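Local coordinates for PAN2-PAN3 deadenylation complex catalytic subunit pan2 (Neurospora crassa, PDB 4CZX), which probably shortens the poly(A) tails of mRNA as the catalytic subunit of the PAN deadenylation complex, here represented by its N-terminal WD40 beta-propeller domain, at residues Phe78-Lys83 / Ala96-Val101. Residues are numbered along the deposited sequence; the frame is centred on the assembly and turned at random.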
ATOM      1  N   PHE A  78      -5.430   4.219 -31.287  1.00 21.01           N
ATOM      2  CA  PHE A  78      -4.029   4.641 -31.382  1.00 22.06           C
ATOM      3  C   PHE A  78      -3.820   5.529 -32.610  1.00 27.81           C
ATOM      4  O   PHE A  78      -4.520   5.380 -33.624  1.00 26.06           O
ATOM      5  CB  PHE A  78      -3.089   3.442 -31.522  1.00 21.71           C
ATOM      6  CG  PHE A  78      -3.170   2.438 -30.411  1.00 22.12           C
ATOM      7  CD1 PHE A  78      -2.487   2.639 -29.217  1.00 22.12           C
ATOM      8  CD2 PHE A  78      -3.863   1.247 -30.593  1.00 27.04           C
ATOM      9  CE1 PHE A  78      -2.542   1.683 -28.197  1.00 25.52           C
ATOM     10  CE2 PHE A  78      -3.923   0.291 -29.581  1.00 28.47           C
ATOM     11  CZ  PHE A  78      -3.258   0.511 -28.379  1.00 22.97           C
ATOM     12  N   LEU A  79      -2.860   6.447 -32.524  1.00 22.56           N
ATOM     13  CA  LEU A  79      -2.275   7.073 -33.719  1.00 22.41           C
ATOM     14  C   LEU A  79      -0.768   7.139 -33.529  1.00 24.49           C
ATOM     15  O   LEU A  79      -0.286   7.157 -32.392  1.00 24.07           O
ATOM     16  CB  LEU A  79      -2.826   8.476 -33.978  1.00 27.03           C
ATOM     17  CG  LEU A  79      -4.216   8.654 -34.601  1.00 33.25           C
ATOM     18  CD1 LEU A  79      -4.498  10.140 -34.736  1.00 27.57           C
ATOM     19  CD2 LEU A  79      -4.324   7.953 -35.953  1.00 29.14           C
ATOM     20  N   PHE A  80      -0.035   7.183 -34.639  1.00 22.81           N
ATOM     21  CA  PHE A  80       1.416   7.088 -34.604  1.00 26.80           C
ATOM     22  C   PHE A  80       2.113   8.227 -35.325  1.00 29.54           C
ATOM     23  O   PHE A  80       1.762   8.560 -36.469  1.00 27.29           O
ATOM     24  CB  PHE A  80       1.859   5.756 -35.216  1.00 26.31           C
ATOM     25  CG  PHE A  80       1.202   4.578 -34.588  1.00 24.64           C
ATOM     26  CD1 PHE A  80       1.664   4.080 -33.378  1.00 26.13           C
ATOM     27  CD2 PHE A  80       0.084   3.992 -35.177  1.00 26.00           C
ATOM     28  CE1 PHE A  80       1.034   3.004 -32.763  1.00 24.41           C
ATOM     29  CE2 PHE A  80      -0.543   2.913 -34.578  1.00 26.72           C
ATOM     30  CZ  PHE A  80      -0.067   2.415 -33.371  1.00 27.10           C
ATOM     31  N   VAL A  81       3.109   8.811 -34.652  1.00 25.26           N
ATOM     32  CA  VAL A  81       3.986   9.820 -35.247  1.00 31.10           C
ATOM     33  C   VAL A  81       5.437   9.499 -34.904  1.00 30.57           C
ATOM     34  O   VAL A  81       5.709   8.565 -34.149  1.00 26.06           O
ATOM     35  CB  VAL A  81       3.637  11.244 -34.773  1.00 32.22           C
ATOM     36  CG1 VAL A  81       2.152  11.550 -35.059  1.00 27.98           C
ATOM     37  CG2 VAL A  81       3.927  11.403 -33.300  1.00 31.79           C
ATOM     38  N   ASP A  82       6.373  10.250 -35.474  1.00 27.52           N
ATOM     39  CA  ASP A  82       7.786   9.967 -35.242  1.00 31.08           C
ATOM     40  C   ASP A  82       8.164   9.975 -33.758  1.00 34.31           C
ATOM     41  O   ASP A  82       8.860   9.074 -33.295  1.00 33.26           O
ATOM     42  CB  ASP A  82       8.655  10.964 -36.016  1.00 36.65           C
ATOM     43  CG  ASP A  82       8.615  10.722 -37.513  1.00 59.00           C
ATOM     44  OD1 ASP A  82       8.233   9.604 -37.924  1.00 61.95           O
ATOM     45  OD2 ASP A  82       8.960  11.644 -38.282  1.00 67.37           O
ATOM     46  N   LYS A  83       7.683  10.964 -33.009  1.00 30.10           N
ATOM     47  CA  LYS A  83       8.094  11.117 -31.607  1.00 35.40           C
ATOM     48  C   LYS A  83       7.494  10.068 -30.668  1.00 37.50           C
ATOM     49  O   LYS A  83       8.088   9.728 -29.644  1.00 32.28           O
ATOM     50  CB  LYS A  83       7.726  12.510 -31.097  1.00 42.49           C
ATOM     51  CG  LYS A  83       8.649  13.631 -31.576  1.00 51.21           C
ATOM     52  CD  LYS A  83       7.905  14.960 -31.539  1.00 64.15           C
ATOM     53  CE  LYS A  83       8.834  16.156 -31.376  1.00 72.03           C
ATOM     54  NZ  LYS A  83       8.040  17.421 -31.262  1.00 73.59           N
ATOM     55  N   ALA A  96       2.928   9.343 -25.517  1.00 26.59           N
ATOM     56  CA  ALA A  96       4.126   8.838 -24.860  1.00 28.73           C
ATOM     57  C   ALA A  96       5.062   8.299 -25.920  1.00 29.19           C
ATOM     58  O   ALA A  96       4.621   7.916 -27.001  1.00 23.93           O
ATOM     59  CB  ALA A  96       3.775   7.747 -23.847  1.00 23.34           C
ATOM     60  N   ALA A  97       6.349   8.271 -25.611  1.00 25.61           N
ATOM     61  CA  ALA A  97       7.315   7.613 -26.471  1.00 25.33           C
ATOM     62  C   ALA A  97       7.003   6.130 -26.428  1.00 27.22           C
ATOM     63  O   ALA A  97       6.315   5.669 -25.513  1.00 26.34           O
ATOM     64  CB  ALA A  97       8.747   7.903 -26.006  1.00 26.22           C
ATOM     65  N   ARG A  98       7.513   5.377 -27.395  1.00 25.29           N
ATOM     66  CA  ARG A  98       7.243   3.945 -27.460  1.00 28.13           C
ATOM     67  C   ARG A  98       7.879   3.194 -26.285  1.00 27.70           C
ATOM     68  O   ARG A  98       7.460   2.083 -25.944  1.00 31.84           O
ATOM     69  CB  ARG A  98       7.724   3.393 -28.806  1.00 32.36           C
ATOM     70  CG  ARG A  98       6.874   3.908 -29.966  1.00 27.03           C
ATOM     71  CD  ARG A  98       7.540   3.742 -31.337  1.00 30.05           C
ATOM     72  NE  ARG A  98       6.595   4.129 -32.392  1.00 27.49           N
ATOM     73  CZ  ARG A  98       6.444   5.373 -32.837  1.00 31.36           C
ATOM     74  NH1 ARG A  98       7.200   6.358 -32.350  1.00 27.36           N
ATOM     75  NH2 ARG A  98       5.555   5.637 -33.785  1.00 30.34           N
ATOM     76  N   SER A  99       8.883   3.830 -25.678  1.00 26.57           N
ATOM     77  CA  SER A  99       9.499   3.397 -24.420  1.00 28.84           C
ATOM     78  C   SER A  99       8.544   3.387 -23.225  1.00 31.53           C
ATOM     79  O   SER A  99       8.755   2.652 -22.252  1.00 32.18           O
ATOM     80  CB  SER A  99      10.664   4.315 -24.087  1.00 30.44           C
ATOM     81  OG  SER A  99      10.203   5.650 -23.956  1.00 31.71           O
ATOM     82  N   GLY A 100       7.524   4.236 -23.286  1.00 25.82           N
ATOM     83  CA  GLY A 100       6.644   4.460 -22.154  1.00 27.83           C
ATOM     84  C   GLY A 100       6.897   5.803 -21.476  1.00 31.60           C
ATOM     85  O   GLY A 100       6.125   6.197 -20.601  1.00 29.84           O
ATOM     86  N   VAL A 101       7.962   6.505 -21.880  1.00 33.84           N
ATOM     87  CA  VAL A 101       8.258   7.842 -21.347  1.00 34.11           C
ATOM     88  C   VAL A 101       7.171   8.843 -21.738  1.00 33.49           C
ATOM     89  O   VAL A 101       6.930   9.066 -22.922  1.00 28.74           O
ATOM     90  CB  VAL A 101       9.627   8.384 -21.842  1.00 34.90           C
ATOM     91  CG1 VAL A 101       9.813   9.849 -21.436  1.00 31.39           C
ATOM     92  CG2 VAL A 101      10.774   7.530 -21.314  1.00 34.01           C
TER
HETATM   93  O   HOH W   1       8.816   6.872 -29.761  1.00 29.43           O
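Arg98 reaches across to the turn that follows strand 77-80 and grips the backbone carbonyl of Val81 with the end of its guanidinium group. Both terminal nitrogens donate to that one oxygen: NH2 of Arg98 lies 3.0 Å from O of Val81 with an N-H...O angle of 156°, and NH1 of Arg98 is 3.2 Å from it. The oxygen sits almost in the guanidinium plane, at the edge between the two nitrogens, where both N-H groups can be used. With the chain extended from CG to NE (chi3 174°), the planar group is carried over to the neighbouring turn. NH1 adds a weak bond to O of Asp82. Obliquely to the guanidinium, CB of Phe80 comes within 4.0 Å of Arg98 NH2, while the large apolar ring of this phenylalanine suits its buried place, where it meets the ring of Trp43. A water continues the link: it donates to O of Lys83, 2.9 Å away, and accepts from both N and NH1 of Arg98. In the loop after strand 93-96, a type I turn runs from Ala97 to Gly100, and Ser99 OG accepts from Val101 N in an ST turn. Shortening Arg98 to an alanine here would take away both donors to O of Val81 and is likely to leave Asp36 without its salt-bridge mate. Within this four-stranded propeller blade, one buried cation thus ties together two inter-strand connections; its charge is probably balanced by Asp36, bound at NE, while NH1 and NH2 also bond to the uncharged carbonyl of Val81.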